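Long-range contact in fimbrial protein MyfA (Yersinia enterocolitica, PDB 5LND), which forms the major subunit of the Myf fimbriae, polymeric surface fibres of pathogenic Yersinia that are a probable virulence factor: residues S30-P42 against D71-E83. Numbering follows the deposited sequence.
Sequences SDSGEHKGWNVRP and DHWWIDDGSERVE
Val40 and Trp73 form an antiparallel hydrogen-bonded pair, Val40 N reaching Trp73 O at 2.8 Å and Trp73 N returning to Val40 O. Two residues along, Trp38 and Ile75 repeat the pattern. The branched Val40 and flat Trp73 suit the buried face of this ladder, meeting CB to CB at 4.3 Å, while Pro42 lays CG 4.0 Å from CZ3 of Trp73. Trp38 points into the core of the Ig-like beta sandwich, where its ring touches Ile75 of its own sheet and Val82 of the other; the indole slides past Val82 in the opposite direction, Trp38 NE1 3.6 Å from Val82 CG2. On the opposite face, Arg41 lies alongside His72, NH1 3.3 Å above the imidazole plane and offset toward the ring's rim, with guanidinium and ring 33° apart. With CG between the backbone N and the carbonyl carbon (chi1 68°), the His72 ring lies under the guanidinium, and a bond from ND1 to Asp71 OD1 (2.7 Å) fixes its rotation; Arg41 NE pairs with Glu106. Where the strands separate into loops, packing gives way to water. His35, its ND1 donating to Gly33 O at 2.8 Å, lies under Gly78 CA in an off-centre CH-pi contact; a side chain at Gly78 would crowd the backbone O of His35, so glycine suits the place. Water 1 links Asp31 O with Gly78 O. Beyond it, exposed Glu80 offers its backbone O to Asp31 N at 2.9 Å.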
loop_
_atom_site.group_PDB
_atom_site.type_symbol
_atom_site.label_atom_id
_atom_site.label_comp_id
_atom_site.label_asym_id
_atom_site.label_seq_id
_atom_site.Cartn_x
_atom_site.Cartn_y
_atom_site.Cartn_z
ATOM N N SER B 30 28.562 -8.494 10.771
ATOM C CA SER B 30 29.939 -8.876 11.059
ATOM C C SER B 30 30.178 -9.485 12.437
ATOM O O SER B 30 29.574 -9.071 13.429
ATOM C CB SER B 30 30.867 -7.678 10.875
ATOM O OG SER B 30 30.914 -7.285 9.522
ATOM N N ASP B 31 31.072 -10.476 12.463
ATOM C CA ASP B 31 31.701 -10.971 13.688
ATOM C C ASP B 31 32.813 -11.955 13.365
ATOM O O ASP B 31 32.613 -12.895 12.602
ATOM C CB ASP B 31 30.697 -11.647 14.612
ATOM C CG ASP B 31 31.199 -11.725 16.036
ATOM O OD1 ASP B 31 32.380 -11.400 16.269
ATOM O OD2 ASP B 31 30.420 -12.111 16.927
ATOM N N SER B 32 33.979 -11.747 13.967
ATOM C CA SER B 32 35.100 -12.670 13.814
ATOM C C SER B 32 35.063 -13.752 14.882
ATOM O O SER B 32 35.778 -14.745 14.791
ATOM C CB SER B 32 36.421 -11.920 13.891
ATOM O OG SER B 32 36.495 -11.134 15.068
ATOM N N GLY B 33 34.228 -13.552 15.897
ATOM C CA GLY B 33 34.003 -14.572 16.903
ATOM C C GLY B 33 33.250 -15.733 16.292
ATOM O O GLY B 33 32.575 -15.569 15.277
ATOM N N GLU B 34 33.366 -16.909 16.901
ATOM C CA GLU B 34 32.760 -18.115 16.348
ATOM C C GLU B 34 31.230 -18.082 16.445
ATOM O O GLU B 34 30.678 -17.802 17.508
ATOM C CB GLU B 34 33.311 -19.355 17.055
ATOM C CG GLU B 34 32.853 -20.676 16.443
ATOM C CD GLU B 34 33.022 -21.866 17.374
ATOM O OE1 GLU B 34 33.059 -21.676 18.608
ATOM O OE2 GLU B 34 33.102 -23.001 16.868
ATOM N N HIS B 35 30.557 -18.366 15.328
ATOM C CA HIS B 35 29.088 -18.366 15.261
ATOM C C HIS B 35 28.564 -19.256 14.134
ATOM O O HIS B 35 29.284 -19.545 13.188
ATOM C CB HIS B 35 28.562 -16.942 15.075
ATOM C CG HIS B 35 29.039 -16.277 13.820
ATOM N ND1 HIS B 35 30.249 -15.622 13.740
ATOM C CD2 HIS B 35 28.470 -16.161 12.597
ATOM C CE1 HIS B 35 30.405 -15.133 12.523
ATOM N NE2 HIS B 35 29.341 -15.449 11.809
ATOM N N LYS B 36 27.304 -19.671 14.231
ATOM C CA LYS B 36 26.705 -20.527 13.210
ATOM C C LYS B 36 26.137 -19.753 12.024
ATOM O O LYS B 36 26.424 -20.070 10.871
ATOM C CB LYS B 36 25.612 -21.401 13.815
ATOM C CG LYS B 36 25.140 -22.496 12.892
ATOM C CD LYS B 36 24.005 -23.282 13.514
ATOM C CE LYS B 36 23.535 -24.392 12.590
ATOM N NZ LYS B 36 22.372 -25.077 13.182
ATOM N N GLY B 37 25.333 -18.736 12.309
ATOM C CA GLY B 37 24.694 -17.976 11.251
ATOM C C GLY B 37 23.962 -16.760 11.768
ATOM O O GLY B 37 24.215 -16.299 12.881
ATOM N N TRP B 38 23.052 -16.242 10.945
ATOM C CA TRP B 38 22.313 -15.021 11.257
ATOM C C TRP B 38 20.820 -15.148 10.950
ATOM O O TRP B 38 20.415 -15.918 10.084
ATOM C CB TRP B 38 22.882 -13.839 10.457
ATOM C CG TRP B 38 24.369 -13.644 10.585
ATOM C CD1 TRP B 38 25.343 -14.266 9.862
ATOM C CD2 TRP B 38 25.044 -12.762 11.489
ATOM N NE1 TRP B 38 26.582 -13.823 10.258
ATOM C CE2 TRP B 38 26.424 -12.900 11.259
ATOM C CE3 TRP B 38 24.612 -11.866 12.468
ATOM C CZ2 TRP B 38 27.377 -12.173 11.978
ATOM C CZ3 TRP B 38 25.552 -11.151 13.170
ATOM C CH2 TRP B 38 26.917 -11.308 12.927
ATOM N N ASN B 39 20.014 -14.389 11.677
ATOM C CA ASN B 39 18.627 -14.172 11.323
ATOM C C ASN B 39 18.424 -12.702 10.985
ATOM O O ASN B 39 19.053 -11.839 11.588
ATOM C CB ASN B 39 17.716 -14.571 12.480
ATOM C CG ASN B 39 17.666 -16.063 12.688
ATOM O OD1 ASN B 39 17.726 -16.827 11.731
ATOM N ND2 ASN B 39 17.551 -16.490 13.944
ATOM N N VAL B 40 17.582 -12.419 9.998
ATOM C CA VAL B 40 17.088 -11.066 9.799
ATOM C C VAL B 40 15.570 -11.146 9.908
ATOM O O VAL B 40 14.914 -11.722 9.038
ATOM C CB VAL B 40 17.522 -10.457 8.450
ATOM C CG1 VAL B 40 17.131 -8.987 8.375
ATOM C CG2 VAL B 40 19.000 -10.603 8.254
ATOM N N ARG B 41 15.023 -10.601 10.993
ATOM C CA ARG B 41 13.597 -10.705 11.272
ATOM C C ARG B 41 12.869 -9.374 11.122
ATOM O O ARG B 41 13.137 -8.433 11.869
ATOM C CB ARG B 41 13.383 -11.203 12.698
ATOM C CG ARG B 41 14.129 -12.473 13.058
ATOM C CD ARG B 41 13.572 -13.035 14.333
ATOM N NE ARG B 41 14.093 -14.357 14.647
ATOM C CZ ARG B 41 13.392 -15.472 14.499
ATOM N NH1 ARG B 41 12.158 -15.393 14.044
ATOM N NH2 ARG B 41 13.911 -16.654 14.803
ATOM N N PRO B 42 11.919 -9.298 10.179
ATOM C CA PRO B 42 11.128 -8.072 9.987
ATOM C C PRO B 42 10.348 -7.687 11.235
ATOM O O PRO B 42 9.875 -8.562 11.955
ATOM C CB PRO B 42 10.146 -8.457 8.876
ATOM C CG PRO B 42 10.805 -9.581 8.147
ATOM C CD PRO B 42 11.576 -10.343 9.198
ATOM N N ASP B 71 8.699 -16.396 7.971
ATOM C CA ASP B 71 8.500 -14.978 8.262
ATOM C C ASP B 71 9.782 -14.148 8.367
ATOM O O ASP B 71 9.727 -12.960 8.697
ATOM C CB ASP B 71 7.701 -14.816 9.554
ATOM C CG ASP B 71 8.433 -15.372 10.761
ATOM O OD1 ASP B 71 9.409 -16.120 10.585
ATOM O OD2 ASP B 71 8.029 -15.067 11.899
ATOM N N HIS B 72 10.932 -14.757 8.091
ATOM C CA HIS B 72 12.203 -14.049 8.250
ATOM C C HIS B 72 13.285 -14.654 7.388
ATOM O O HIS B 72 13.131 -15.753 6.863
ATOM C CB HIS B 72 12.644 -14.046 9.717
ATOM C CG HIS B 72 13.033 -15.395 10.240
ATOM N ND1 HIS B 72 12.119 -16.281 10.765
ATOM C CD2 HIS B 72 14.239 -16.007 10.321
ATOM C CE1 HIS B 72 12.745 -17.384 11.139
ATOM N NE2 HIS B 72 14.031 -17.244 10.880
ATOM N N TRP B 73 14.378 -13.923 7.234
ATOM C CA TRP B 73 15.498 -14.436 6.472
ATOM C C TRP B 73 16.510 -15.046 7.417
ATOM O O TRP B 73 16.585 -14.674 8.585
ATOM C CB TRP B 73 16.154 -13.347 5.628
ATOM C CG TRP B 73 15.309 -12.848 4.492
ATOM C CD1 TRP B 73 15.174 -13.407 3.257
ATOM C CD2 TRP B 73 14.492 -11.671 4.490
ATOM N NE1 TRP B 73 14.325 -12.650 2.489
ATOM C CE2 TRP B 73 13.890 -11.580 3.223
ATOM C CE3 TRP B 73 14.215 -10.688 5.440
ATOM C CZ2 TRP B 73 13.022 -10.535 2.881
ATOM C CZ3 TRP B 73 13.360 -9.660 5.101
ATOM C CH2 TRP B 73 12.769 -9.594 3.838
ATOM N N TRP B 74 17.275 -16.003 6.916
ATOM C CA TRP B 74 18.303 -16.638 7.722
ATOM C C TRP B 74 19.383 -17.180 6.812
ATOM O O TRP B 74 19.183 -17.339 5.611
ATOM C CB TRP B 74 17.711 -17.770 8.553
ATOM C CG TRP B 74 17.239 -18.916 7.731
ATOM C CD1 TRP B 74 16.078 -18.993 7.038
ATOM C CD2 TRP B 74 17.912 -20.166 7.528
ATOM N NE1 TRP B 74 15.984 -20.207 6.406
ATOM C CE2 TRP B 74 17.096 -20.948 6.695
ATOM C CE3 TRP B 74 19.123 -20.697 7.972
ATOM C CZ2 TRP B 74 17.456 -22.234 6.289
ATOM C CZ3 TRP B 74 19.478 -21.971 7.566
ATOM C CH2 TRP B 74 18.645 -22.727 6.739
ATOM N N ILE B 75 20.532 -17.462 7.397
ATOM C CA ILE B 75 21.626 -18.052 6.662
ATOM C C ILE B 75 22.530 -18.729 7.680
ATOM O O ILE B 75 22.659 -18.261 8.820
ATOM C CB ILE B 75 22.389 -16.981 5.839
ATOM C CG1 ILE B 75 23.295 -17.628 4.792
ATOM C CG2 ILE B 75 23.178 -16.058 6.745
ATOM C CD1 ILE B 75 24.069 -16.614 3.959
ATOM N N ASP B 76 23.109 -19.862 7.295
ATOM C CA ASP B 76 24.179 -20.453 8.084
ATOM C C ASP B 76 25.500 -20.025 7.468
ATOM O O ASP B 76 25.945 -20.603 6.476
ATOM C CB ASP B 76 24.094 -21.975 8.092
ATOM C CG ASP B 76 22.977 -22.509 8.953
ATOM O OD1 ASP B 76 22.510 -21.827 9.880
ATOM O OD2 ASP B 76 22.575 -23.647 8.682
ATOM N N ASP B 77 26.111 -18.992 8.042
ATOM C CA ASP B 77 27.379 -18.470 7.541
ATOM C C ASP B 77 28.243 -18.093 8.731
ATOM O O ASP B 77 27.904 -17.189 9.500
ATOM C CB ASP B 77 27.150 -17.247 6.642
ATOM C CG ASP B 77 28.427 -16.736 5.990
ATOM O OD1 ASP B 77 29.334 -16.280 6.714
ATOM O OD2 ASP B 77 28.516 -16.760 4.747
ATOM N N GLY B 78 29.358 -18.793 8.887
ATOM C CA GLY B 78 30.201 -18.609 10.049
ATOM C C GLY B 78 31.386 -17.704 9.804
ATOM O O GLY B 78 32.171 -17.462 10.717
ATOM N N SER B 79 31.508 -17.199 8.578
ATOM C CA SER B 79 32.598 -16.291 8.231
ATOM C C SER B 79 32.536 -15.006 9.054
ATOM O O SER B 79 31.579 -14.761 9.790
ATOM C CB SER B 79 32.600 -15.976 6.738
ATOM O OG SER B 79 31.468 -15.232 6.369
ATOM N N GLU B 80 33.576 -14.195 8.948
ATOM C CA GLU B 80 33.644 -12.970 9.724
ATOM C C GLU B 80 32.692 -11.895 9.218
ATOM O O GLU B 80 32.385 -10.953 9.943
ATOM C CB GLU B 80 35.063 -12.427 9.728
ATOM C CG GLU B 80 35.526 -11.980 8.364
ATOM C CD GLU B 80 37.009 -11.743 8.325
ATOM O OE1 GLU B 80 37.669 -11.955 9.366
ATOM O OE2 GLU B 80 37.514 -11.356 7.253
ATOM N N ARG B 81 32.231 -12.030 7.979
ATOM C CA ARG B 81 31.379 -11.008 7.397
ATOM C C ARG B 81 30.411 -11.542 6.354
ATOM O O ARG B 81 30.814 -12.219 5.406
ATOM C CB ARG B 81 32.237 -9.908 6.790
ATOM C CG ARG B 81 31.460 -8.664 6.456
ATOM C CD ARG B 81 32.370 -7.461 6.397
ATOM N NE ARG B 81 32.889 -7.201 5.060
ATOM C CZ ARG B 81 32.580 -6.131 4.334
ATOM N NH1 ARG B 81 31.752 -5.211 4.811
ATOM N NH2 ARG B 81 33.106 -5.975 3.126
ATOM N N VAL B 82 29.129 -11.236 6.550
ATOM C CA VAL B 82 28.090 -11.512 5.563
ATOM C C VAL B 82 27.496 -10.212 5.023
ATOM O O VAL B 82 27.180 -9.295 5.782
ATOM C CB VAL B 82 26.935 -12.320 6.169
ATOM C CG1 VAL B 82 25.867 -12.596 5.120
ATOM C CG2 VAL B 82 27.446 -13.604 6.761
ATOM N N GLU B 83 27.335 -10.147 3.709
ATOM C CA GLU B 83 26.620 -9.047 3.088
ATOM C C GLU B 83 25.382 -9.554 2.380
ATOM O O GLU B 83 25.357 -10.683 1.879
ATOM C CB GLU B 83 27.513 -8.335 2.085
ATOM C CG GLU B 83 28.875 -7.992 2.636
ATOM C CD GLU B 83 29.551 -6.918 1.842
ATOM O OE1 GLU B 83 28.961 -6.454 0.845
ATOM O OE2 GLU B 83 30.669 -6.529 2.216
HETATM O O HOH W 1 34.117 -15.498 11.851
HETATM O O HOH W 2 34.887 -17.302 12.892
HETATM O O HOH W 3 32.401 -18.995 12.729
HETATM O O HOH W 4 15.909 -19.099 11.138
HETATM O O HOH W 5 10.534 -13.680 12.506
#